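Local coordinates for carbohydrate binding family 6 (Clostridium thermocellum, PDB 5A8C), which hydrolyses terminal alpha-L-arabinofuranosyl linkages, as a family 43 glycoside hydrolase built on a five-bladed beta-propeller, at residues Y29-Q34 with K80-H85; A206-E211 with K236-M241; Y214-N219 with M306-D311. One frame throughout, in Å; residues are numbered along the deposited sequence.

Contact 1. Residues Y29-Q34 with K80-H85; sequences YPIFSQ and KNWTDH
Ile31 lies over one face of the Trp82 indole, and this pair forms the tight half of the contact. CD1 of Ile31 sits 4.0 Å from the centroid of the six-membered ring of Trp82, 18° off the ring normal, a CH-pi contact over the face, somewhat off its centre. Ile31 CB comes within 3.7 Å of Trp82 NE1 over the pyrrole part, while Ile31 CG2 is 3.8 Å from that same nitrogen. The isoleucine thus crosses the indole obliquely, touching both of its rings. Its CG1 branch stands between the backbone N and the carbonyl carbon (chi1 67°), and the extended chi2 then carries CD1 out over the benzo ring. Trp82 also packs on Ile51 and Thr76, and it shares Ile74 of strand 70-76 with Phe32, which ties both aromatic side chains to that strand.

The other half is more polar. Phe32 presents CE1 and CZ to the carboxylate of Asp84, with CE1 3.7 Å from Asp84 CG and the ring and carboxylate planes 75° apart. No hydrogen bond crosses between the segments. The carboxylate finds its partners nearby, since OD2 is in a salt bridge with Arg35 and OD1 accepts from the backbone of Gly86. On the loose, solvent side, the exposed Gln34 adds only a glancing touch, its CG 4.2 Å from Asp84 OD2. Its backbone N meanwhile lies over the centre of the Phe32 ring.

Pro30, preceded by a cis peptide bond, brings the chain into this loop, which leads straight into strand 36-45. The contact therefore packs the entry to the first strand of a four-stranded antiparallel sheet against the start of its fourth, 83-90, as fits a propeller blade of this family.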
loop_
_atom_site.group_PDB
_atom_site.type_symbol
_atom_site.label_atom_id
_atom_site.label_comp_id
_atom_site.label_asym_id
_atom_site.label_seq_id
_atom_site.Cartn_x
_atom_site.Cartn_y
_atom_site.Cartn_z
ATOM N N TYR A 29 0.679 0.382 -21.697
ATOM C CA TYR A 29 0.462 1.456 -20.760
ATOM C C TYR A 29 -0.817 2.186 -21.156
ATOM O O TYR A 29 -0.917 2.666 -22.289
ATOM C CB TYR A 29 1.616 2.432 -20.813
ATOM C CG TYR A 29 1.375 3.642 -19.932
ATOM C CD1 TYR A 29 1.585 3.606 -18.569
ATOM C CD2 TYR A 29 0.957 4.854 -20.446
ATOM C CE1 TYR A 29 1.374 4.698 -17.763
ATOM C CE2 TYR A 29 0.764 5.950 -19.650
ATOM C CZ TYR A 29 0.987 5.888 -18.304
ATOM O OH TYR A 29 0.831 6.965 -17.501
ATOM N N PRO A 30 -1.781 2.320 -20.261
ATOM C CA PRO A 30 -1.811 1.782 -18.899
ATOM C C PRO A 30 -1.982 0.248 -18.898
ATOM O O PRO A 30 -2.459 -0.334 -19.865
ATOM C CB PRO A 30 -2.987 2.488 -18.275
ATOM C CG PRO A 30 -3.857 2.822 -19.408
ATOM C CD PRO A 30 -2.982 3.100 -20.560
ATOM N N ILE A 31 -1.577 -0.393 -17.803
ATOM C CA ILE A 31 -1.647 -1.839 -17.737
ATOM C C ILE A 31 -3.038 -2.392 -17.540
ATOM O O ILE A 31 -3.304 -3.537 -17.920
ATOM C CB ILE A 31 -0.666 -2.445 -16.686
ATOM C CG1 ILE A 31 -1.033 -2.076 -15.246
ATOM C CG2 ILE A 31 0.773 -2.087 -17.010
ATOM C CD1 ILE A 31 -0.199 -2.799 -14.217
ATOM N N PHE A 32 -3.935 -1.621 -16.919
ATOM C CA PHE A 32 -5.258 -2.116 -16.518
ATOM C C PHE A 32 -6.233 -0.979 -16.451
ATOM O O PHE A 32 -6.082 -0.075 -15.614
ATOM C CB PHE A 32 -5.179 -2.825 -15.157
ATOM C CG PHE A 32 -6.488 -3.374 -14.702
ATOM C CD1 PHE A 32 -7.069 -4.476 -15.336
ATOM C CD2 PHE A 32 -7.176 -2.791 -13.656
ATOM C CE1 PHE A 32 -8.277 -4.974 -14.917
ATOM C CE2 PHE A 32 -8.388 -3.296 -13.237
ATOM C CZ PHE A 32 -8.947 -4.396 -13.858
ATOM N N SER A 33 -7.242 -1.012 -17.297
ATOM C CA SER A 33 -8.210 0.095 -17.347
ATOM C C SER A 33 -9.646 -0.332 -17.163
ATOM O O SER A 33 -10.529 0.508 -17.275
ATOM C CB SER A 33 -8.098 0.889 -18.658
ATOM O OG SER A 33 -8.341 0.023 -19.718
ATOM N N GLN A 34 -9.887 -1.611 -16.874
ATOM C CA GLN A 34 -11.279 -2.078 -16.812
ATOM C C GLN A 34 -12.107 -1.358 -15.775
ATOM O O GLN A 34 -13.272 -1.036 -16.004
ATOM C CB GLN A 34 -11.337 -3.558 -16.548
ATOM C CG GLN A 34 -10.697 -4.396 -17.594
ATOM C CD GLN A 34 -11.381 -4.231 -18.950
ATOM O OE1 GLN A 34 -12.622 -4.364 -19.041
ATOM N NE2 GLN A 34 -10.621 -3.851 -19.980
ATOM N N LYS A 80 3.463 -8.652 -19.095
ATOM C CA LYS A 80 2.860 -8.261 -20.360
ATOM C C LYS A 80 1.366 -8.471 -20.346
ATOM O O LYS A 80 0.608 -7.552 -20.782
ATOM C CB LYS A 80 3.538 -8.956 -21.530
ATOM C CG LYS A 80 5.029 -8.656 -21.689
ATOM C CD LYS A 80 5.717 -9.461 -22.800
ATOM C CE LYS A 80 7.231 -9.271 -22.765
ATOM N NZ LYS A 80 7.843 -9.798 -21.501
ATOM N N ASN A 81 0.917 -9.671 -19.993
ATOM C CA ASN A 81 -0.488 -10.035 -19.953
ATOM C C ASN A 81 -0.918 -9.953 -18.508
ATOM O O ASN A 81 -0.373 -10.704 -17.685
ATOM C CB ASN A 81 -0.716 -11.448 -20.560
ATOM C CG ASN A 81 -2.206 -11.721 -20.837
ATOM O OD1 ASN A 81 -3.066 -11.301 -20.119
ATOM N ND2 ASN A 81 -2.499 -12.470 -21.892
ATOM N N TRP A 82 -1.870 -9.085 -18.223
ATOM C CA TRP A 82 -2.424 -8.934 -16.897
ATOM C C TRP A 82 -3.789 -9.582 -16.835
ATOM O O TRP A 82 -4.683 -9.228 -17.632
ATOM C CB TRP A 82 -2.493 -7.438 -16.516
ATOM C CG TRP A 82 -1.132 -6.829 -16.375
ATOM C CD1 TRP A 82 -0.402 -6.220 -17.323
ATOM C CD2 TRP A 82 -0.305 -6.856 -15.202
ATOM N NE1 TRP A 82 0.825 -5.875 -16.846
ATOM C CE2 TRP A 82 0.899 -6.211 -15.518
ATOM C CE3 TRP A 82 -0.499 -7.311 -13.881
ATOM C CZ2 TRP A 82 1.939 -6.027 -14.567
ATOM C CZ3 TRP A 82 0.519 -7.138 -12.953
ATOM C CH2 TRP A 82 1.709 -6.497 -13.315
ATOM N N THR A 83 -3.980 -10.514 -15.937
ATOM C CA THR A 83 -5.261 -11.153 -15.717
ATOM C C THR A 83 -6.033 -10.423 -14.653
ATOM O O THR A 83 -5.498 -10.081 -13.596
ATOM C CB THR A 83 -5.048 -12.610 -15.283
ATOM O OG1 THR A 83 -4.293 -13.277 -16.305
ATOM C CG2 THR A 83 -6.332 -13.317 -15.029
ATOM N N ASP A 84 -7.300 -10.155 -14.921
ATOM C CA ASP A 84 -8.214 -9.519 -13.983
ATOM C C ASP A 84 -8.845 -10.559 -13.128
ATOM O O ASP A 84 -9.607 -11.392 -13.610
ATOM C CB ASP A 84 -9.249 -8.769 -14.808
ATOM C CG ASP A 84 -10.246 -7.976 -13.995
ATOM O OD1 ASP A 84 -10.139 -7.917 -12.753
ATOM O OD2 ASP A 84 -11.143 -7.351 -14.635
ATOM N N HIS A 85 -8.590 -10.512 -11.803
ATOM C CA HIS A 85 -9.208 -11.430 -10.859
ATOM C C HIS A 85 -10.429 -10.855 -10.168
ATOM O O HIS A 85 -10.970 -11.472 -9.228
ATOM C CB HIS A 85 -8.193 -11.912 -9.845
ATOM C CG HIS A 85 -6.998 -12.566 -10.457
ATOM N ND1 HIS A 85 -7.065 -13.754 -11.147
ATOM C CD2 HIS A 85 -5.714 -12.179 -10.534
ATOM C CE1 HIS A 85 -5.844 -14.080 -11.536
ATOM N NE2 HIS A 85 -4.996 -13.139 -11.207
#

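Contact 2. Residues A206-E211 with K236-M241; sequences APRFFE and KIEYMM
Glu238 OE1 is gripped by two groups, the NH2 of Arg208 at 2.9 Å and the hydroxyl of Tyr251. The second oxygen is held likewise: Arg208 NH1 reaches Glu238 OE2 at 2.9 Å, and Ser228 OG is its other partner. Arg208 thus meets the carboxylate end-on in a bidentate salt bridge, one nitrogen to each oxygen, with both oxygens close to the guanidinium plane. The bonds are fairly straight, 169° from NH1 and 162° from NH2. The match is not coplanar, however: the two planes are 36° apart, and both oxygens are met from out of the carboxylate plane, OE1 on its syn side. With four bonds on its two oxygens, the buried Glu238 is well satisfied, and the charge pairing probably favours its ionised form.

Farther along the strand Met240 makes the apolar part. Its chain bends at chi3, bringing CE to 3.6 Å from Ala206 CB, while SD lies 4.0 Å from Pro207 CD.

Ala206 to Phe209 form a type II beta turn, closed by Phe209 N to Ala206 O at 3.2 Å. Arg208 takes its third position with positive phi and aims its side chain at the strand. Just beyond, Phe210 and Glu211 both face Ala227 in a classic beta bulge, and OE1 of Glu211 is hydrogen-bonded to the amine of a Tris molecule, probably from the crystallisation liquor. The chain turns a corner at Glu211 and goes on as strand 212-218 of the sheet that includes 237-242, consistent with a passage between beta-propeller blades.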
loop_
_atom_site.group_PDB
_atom_site.type_symbol
_atom_site.label_atom_id
_atom_site.label_comp_id
_atom_site.label_asym_id
_atom_site.label_seq_id
_atom_site.Cartn_x
_atom_site.Cartn_y
_atom_site.Cartn_z
ATOM N N ALA A 206 8.966 10.505 10.457
ATOM C CA ALA A 206 9.583 10.677 9.128
ATOM C C ALA A 206 9.220 12.055 8.634
ATOM O O ALA A 206 8.091 12.503 8.791
ATOM C CB ALA A 206 9.074 9.630 8.115
ATOM N N PRO A 207 10.158 12.742 7.954
ATOM C CA PRO A 207 9.898 14.097 7.538
ATOM C C PRO A 207 8.656 14.183 6.645
ATOM O O PRO A 207 8.548 13.494 5.621
ATOM C CB PRO A 207 11.168 14.475 6.768
ATOM C CG PRO A 207 12.210 13.587 7.242
ATOM C CD PRO A 207 11.551 12.327 7.638
ATOM N N ARG A 208 7.733 15.056 7.001
ATOM C CA ARG A 208 6.594 15.363 6.179
ATOM C C ARG A 208 5.685 14.142 5.926
ATOM O O ARG A 208 4.981 14.087 4.913
ATOM C CB ARG A 208 7.037 16.064 4.874
ATOM C CG ARG A 208 7.685 17.417 5.178
ATOM C CD ARG A 208 8.535 17.981 4.039
ATOM N NE ARG A 208 9.723 17.173 3.795
ATOM C CZ ARG A 208 9.839 16.296 2.806
ATOM N NH1 ARG A 208 8.846 16.063 1.944
ATOM N NH2 ARG A 208 10.955 15.602 2.743
ATOM N N PHE A 209 5.704 13.168 6.815
ATOM C CA PHE A 209 4.896 11.971 6.604
ATOM C C PHE A 209 3.420 12.312 6.451
ATOM O O PHE A 209 2.844 13.044 7.291
ATOM C CB PHE A 209 5.054 11.012 7.822
ATOM C CG PHE A 209 4.209 9.793 7.729
ATOM C CD1 PHE A 209 4.542 8.759 6.847
ATOM C CD2 PHE A 209 3.062 9.660 8.478
ATOM C CE1 PHE A 209 3.750 7.624 6.746
ATOM C CE2 PHE A 209 2.288 8.532 8.394
ATOM C CZ PHE A 209 2.606 7.523 7.505
ATOM N N PHE A 210 2.783 11.705 5.441
ATOM C CA PHE A 210 1.382 11.954 5.167
ATOM C C PHE A 210 0.557 10.687 5.167
ATOM O O PHE A 210 -0.491 10.639 5.814
ATOM C CB PHE A 210 1.248 12.738 3.835
ATOM C CG PHE A 210 -0.075 13.336 3.563
ATOM C CD1 PHE A 210 -0.575 14.390 4.339
ATOM C CD2 PHE A 210 -0.831 12.904 2.477
ATOM C CE1 PHE A 210 -1.786 15.003 4.022
ATOM C CE2 PHE A 210 -2.070 13.485 2.168
ATOM C CZ PHE A 210 -2.508 14.541 2.925
ATOM N N GLU A 211 0.960 9.691 4.375
ATOM C CA GLU A 211 0.195 8.433 4.377
ATOM C C GLU A 211 1.081 7.352 3.700
ATOM O O GLU A 211 2.253 7.608 3.435
ATOM C CB GLU A 211 -1.202 8.615 3.737
ATOM C CG GLU A 211 -1.074 9.048 2.326
ATOM C CD GLU A 211 -2.372 9.708 1.684
ATOM O OE1 GLU A 211 -3.536 9.599 2.177
ATOM O OE2 GLU A 211 -2.147 10.164 0.534
ATOM N N LYS A 236 5.158 13.281 -2.748
ATOM C CA LYS A 236 6.143 12.394 -3.369
ATOM C C LYS A 236 6.270 11.137 -2.546
ATOM O O LYS A 236 6.005 11.169 -1.320
ATOM C CB LYS A 236 7.470 13.082 -3.578
ATOM C CG LYS A 236 7.420 14.282 -4.504
ATOM C CD LYS A 236 8.736 14.914 -4.817
ATOM C CE LYS A 236 8.615 16.097 -5.766
ATOM N NZ LYS A 236 9.926 16.733 -6.063
ATOM N N ILE A 237 6.767 10.074 -3.125
ATOM C CA ILE A 237 7.140 8.876 -2.380
ATOM C C ILE A 237 8.588 9.068 -1.942
ATOM O O ILE A 237 9.483 9.201 -2.789
ATOM C CB ILE A 237 6.971 7.593 -3.191
ATOM C CG1 ILE A 237 5.591 7.461 -3.799
ATOM C CG2 ILE A 237 7.339 6.393 -2.315
ATOM C CD1 ILE A 237 4.412 7.578 -2.823
ATOM N N GLU A 238 8.779 9.138 -0.635
ATOM C CA GLU A 238 10.081 9.413 -0.033
ATOM C C GLU A 238 10.432 8.287 0.904
ATOM O O GLU A 238 9.643 7.367 1.123
ATOM C CB GLU A 238 10.080 10.780 0.630
ATOM C CG GLU A 238 9.494 11.842 -0.316
ATOM C CD GLU A 238 9.699 13.290 0.069
ATOM O OE1 GLU A 238 10.757 13.623 0.653
ATOM O OE2 GLU A 238 8.844 14.111 -0.249
ATOM N N TYR A 239 11.678 8.284 1.430
ATOM C CA TYR A 239 12.081 7.144 2.232
ATOM C C TYR A 239 13.229 7.466 3.168
ATOM O O TYR A 239 13.969 8.439 3.016
ATOM C CB TYR A 239 12.432 5.918 1.358
ATOM C CG TYR A 239 13.798 5.961 0.698
ATOM C CD1 TYR A 239 14.095 6.931 -0.271
ATOM C CD2 TYR A 239 14.787 5.070 1.027
ATOM C CE1 TYR A 239 15.334 6.988 -0.858
ATOM C CE2 TYR A 239 16.047 5.113 0.441
ATOM C CZ TYR A 239 16.292 6.062 -0.533
ATOM O OH TYR A 239 17.565 6.116 -1.063
ATOM N N MET A 240 13.343 6.541 4.126
ATOM C CA MET A 240 14.402 6.498 5.123
ATOM C C MET A 240 15.007 5.114 5.167
ATOM O O MET A 240 14.335 4.136 4.806
ATOM C CB MET A 240 13.872 6.826 6.512
ATOM C CG MET A 240 13.003 8.055 6.630
ATOM S SD MET A 240 12.573 8.483 8.328
ATOM C CE MET A 240 11.642 7.147 8.862
ATOM N N MET A 241 16.225 4.993 5.679
ATOM C CA MET A 241 16.893 3.711 5.855
ATOM C C MET A 241 17.368 3.555 7.282
ATOM O O MET A 241 17.741 4.548 7.943
ATOM C CB MET A 241 18.107 3.581 4.926
ATOM C CG MET A 241 17.719 3.442 3.471
ATOM S SD MET A 241 19.101 3.570 2.317
ATOM C CE MET A 241 19.945 2.057 2.682
#

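Contact 3. Residues Y214-N219 with M306-D311; sequences YMHKYN and MFYNAD
The backbones stay well apart, 9.8 Å between the CA atoms of Tyr218 and Tyr308, and no main-chain hydrogen bond crosses from the extended strand 214-218 to the irregular segment 306-311; side chains alone bridge the gap. His216 and Tyr218, two residues apart on the strand, turn to the same side and both meet Tyr308. Lys217, between them in sequence, starts off away from the contact, and its NZ forms salt bridges with Asp168 and Asp169.

Tyr218 and Tyr308 stack face to face in an offset manner, their centroids 4.1 Å apart and their planes 18° from parallel. The rings slide past each other in opposite directions: Tyr218 CD2 rides 3.4 Å above the centre of the Tyr308 ring, whereas Tyr308 CE2 lies toward the rim of Tyr218. Asn219 CB covers the opposite face of Tyr218, so that ring is sandwiched.

The sliding carries the phenol end of Tyr308 past the stack to His216. Tyr308 OH meets His216 NE2 at 2.9 Å, near the imidazole plane and at its edge, in a hydrogen bond with an angle of 147° whose donor could be either group. His216 CG stands between its backbone N and carbonyl carbon (chi1 81°), which directs the imidazole across to the hydroxyl. The same Tyr308 OH lies 3.6 Å from Tyr218 CB.

Trp278 meets all three rings, edge-to-face in the case of Tyr308, and Tyr223 stacks on His216. The His216 side chain lies about 12 Å from the bound calcium ion. This aromatic cluster joins an outermost strand of one antiparallel sheet, 212-218, to the segment following strand 300-306, consistent with a side-chain junction between neighbouring parts of the five-bladed beta-propeller.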
loop_
_atom_site.group_PDB
_atom_site.type_symbol
_atom_site.label_atom_id
_atom_site.label_comp_id
_atom_site.label_asym_id
_atom_site.label_seq_id
_atom_site.Cartn_x
_atom_site.Cartn_y
_atom_site.Cartn_z
ATOM N N TYR A 214 5.229 2.091 4.383
ATOM C CA TYR A 214 5.622 0.852 3.712
ATOM C C TYR A 214 6.994 0.449 4.204
ATOM O O TYR A 214 7.875 1.298 4.384
ATOM C CB TYR A 214 5.623 1.043 2.179
ATOM C CG TYR A 214 5.675 -0.227 1.395
ATOM C CD1 TYR A 214 4.524 -0.894 1.070
ATOM C CD2 TYR A 214 6.890 -0.779 1.049
ATOM C CE1 TYR A 214 4.587 -2.085 0.320
ATOM C CE2 TYR A 214 6.964 -1.972 0.320
ATOM C CZ TYR A 214 5.796 -2.610 0.013
ATOM O OH TYR A 214 5.855 -3.784 -0.738
ATOM N N MET A 215 7.196 -0.845 4.429
ATOM C CA MET A 215 8.481 -1.386 4.839
ATOM C C MET A 215 8.915 -2.513 3.929
ATOM O O MET A 215 8.117 -3.415 3.644
ATOM C CB MET A 215 8.370 -1.887 6.280
ATOM C CG MET A 215 9.614 -2.579 6.847
ATOM S SD MET A 215 11.141 -1.645 6.744
ATOM C CE MET A 215 10.682 -0.139 7.629
ATOM N N HIS A 216 10.190 -2.507 3.568
ATOM C CA HIS A 216 10.828 -3.681 2.936
ATOM C C HIS A 216 12.257 -3.724 3.379
ATOM O O HIS A 216 12.822 -2.720 3.849
ATOM C CB HIS A 216 10.666 -3.716 1.417
ATOM C CG HIS A 216 11.623 -2.855 0.678
ATOM N ND1 HIS A 216 11.463 -1.498 0.474
ATOM C CD2 HIS A 216 12.783 -3.231 0.055
ATOM C CE1 HIS A 216 12.506 -1.091 -0.242
ATOM N NE2 HIS A 216 13.313 -2.108 -0.488
ATOM N N LYS A 217 12.882 -4.884 3.236
ATOM C CA LYS A 217 14.255 -5.097 3.646
ATOM C C LYS A 217 15.059 -5.556 2.462
ATOM O O LYS A 217 14.585 -6.340 1.640
ATOM C CB LYS A 217 14.333 -6.122 4.809
ATOM C CG LYS A 217 15.671 -6.236 5.516
ATOM C CD LYS A 217 15.595 -7.221 6.657
ATOM C CE LYS A 217 16.847 -7.221 7.506
ATOM N NZ LYS A 217 16.734 -8.178 8.647
ATOM N N TYR A 218 16.294 -5.082 2.349
ATOM C CA TYR A 218 17.172 -5.507 1.271
ATOM C C TYR A 218 18.612 -5.361 1.716
ATOM O O TYR A 218 19.011 -4.298 2.213
ATOM C CB TYR A 218 16.954 -4.660 0.003
ATOM C CG TYR A 218 17.943 -4.897 -1.059
ATOM C CD1 TYR A 218 17.982 -6.126 -1.740
ATOM C CD2 TYR A 218 18.838 -3.909 -1.433
ATOM C CE1 TYR A 218 18.904 -6.365 -2.735
ATOM C CE2 TYR A 218 19.756 -4.125 -2.484
ATOM C CZ TYR A 218 19.743 -5.355 -3.097
ATOM O OH TYR A 218 20.664 -5.586 -4.135
ATOM N N ASN A 219 19.392 -6.432 1.574
ATOM C CA ASN A 219 20.812 -6.432 1.883
ATOM C C ASN A 219 21.137 -5.828 3.227
ATOM O O ASN A 219 22.049 -5.008 3.354
ATOM C CB ASN A 219 21.612 -5.737 0.763
ATOM C CG ASN A 219 23.074 -6.118 0.748
ATOM O OD1 ASN A 219 23.456 -7.224 1.154
ATOM N ND2 ASN A 219 23.916 -5.198 0.287
ATOM N N MET A 306 12.669 -0.279 -10.556
ATOM C CA MET A 306 13.394 0.441 -9.508
ATOM C C MET A 306 14.809 -0.147 -9.466
ATOM O O MET A 306 14.966 -1.370 -9.564
ATOM C CB MET A 306 12.676 0.230 -8.177
ATOM C CG MET A 306 13.165 1.130 -7.040
ATOM S SD MET A 306 12.567 0.635 -5.429
ATOM C CE MET A 306 13.825 -0.528 -4.954
ATOM N N PHE A 307 15.787 0.704 -9.185
ATOM C CA PHE A 307 17.166 0.301 -9.094
ATOM C C PHE A 307 17.773 0.819 -7.802
ATOM O O PHE A 307 17.425 1.904 -7.330
ATOM C CB PHE A 307 17.956 0.894 -10.291
ATOM C CG PHE A 307 17.392 0.516 -11.621
ATOM C CD1 PHE A 307 17.632 -0.728 -12.140
ATOM C CD2 PHE A 307 16.539 1.342 -12.305
ATOM C CE1 PHE A 307 17.106 -1.109 -13.372
ATOM C CE2 PHE A 307 15.995 0.979 -13.523
ATOM C CZ PHE A 307 16.272 -0.232 -14.029
ATOM N N TYR A 308 18.735 0.054 -7.301
ATOM C CA TYR A 308 19.555 0.472 -6.141
ATOM C C TYR A 308 20.908 1.036 -6.605
ATOM O O TYR A 308 21.482 0.534 -7.563
ATOM C CB TYR A 308 19.837 -0.686 -5.187
ATOM C CG TYR A 308 18.618 -1.206 -4.514
ATOM C CD1 TYR A 308 18.155 -0.635 -3.335
ATOM C CD2 TYR A 308 17.919 -2.293 -5.003
ATOM C CE1 TYR A 308 17.024 -1.137 -2.687
ATOM C CE2 TYR A 308 16.814 -2.813 -4.376
ATOM C CZ TYR A 308 16.381 -2.217 -3.207
ATOM O OH TYR A 308 15.260 -2.725 -2.539
ATOM N N ASN A 309 21.384 2.045 -5.912
ATOM C CA ASN A 309 22.758 2.493 -6.019
ATOM C C ASN A 309 23.656 1.530 -5.268
ATOM O O ASN A 309 23.189 0.741 -4.432
ATOM C CB ASN A 309 22.889 3.907 -5.443
ATOM C CG ASN A 309 22.102 4.933 -6.223
ATOM O OD1 ASN A 309 22.213 4.963 -7.433
ATOM N ND2 ASN A 309 21.335 5.778 -5.554
ATOM N N ALA A 310 24.951 1.631 -5.525
ATOM C CA ALA A 310 25.905 0.772 -4.860
ATOM C C ALA A 310 25.878 0.899 -3.345
ATOM O O ALA A 310 26.117 -0.100 -2.655
ATOM C CB ALA A 310 27.336 0.998 -5.340
ATOM N N ASP A 311 25.595 2.097 -2.819
ATOM C CA ASP A 311 25.577 2.310 -1.356
ATOM C C ASP A 311 24.243 1.851 -0.711
ATOM O O ASP A 311 24.019 2.064 0.487
ATOM C CB ASP A 311 25.881 3.777 -1.007
ATOM C CG ASP A 311 24.813 4.755 -1.441
ATOM O OD1 ASP A 311 23.808 4.323 -2.035
ATOM O OD2 ASP A 311 25.022 5.981 -1.265
#

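Overall arrangement
From the N terminus, contact 1 comes first and closes the chain across one four-stranded sheet, from the loop before its first strand to the start of its fourth, after three intervening strands. It is complete before the others open and lies apart from them, its centre 29 Å from that of contact 2, on the far side of the chain's centre. Contacts 2 and 3 cross, their segments alternating as 206-211, 214-219, 236-241 and 306-311. Contact 2 closes a short loop through strands 212-218 and 221-228; contact 3 makes a much longer one, past strand 277-284. Both reach the sheet 212-256, which contact 3 ties to the segment after the chain's last strand, 300-306.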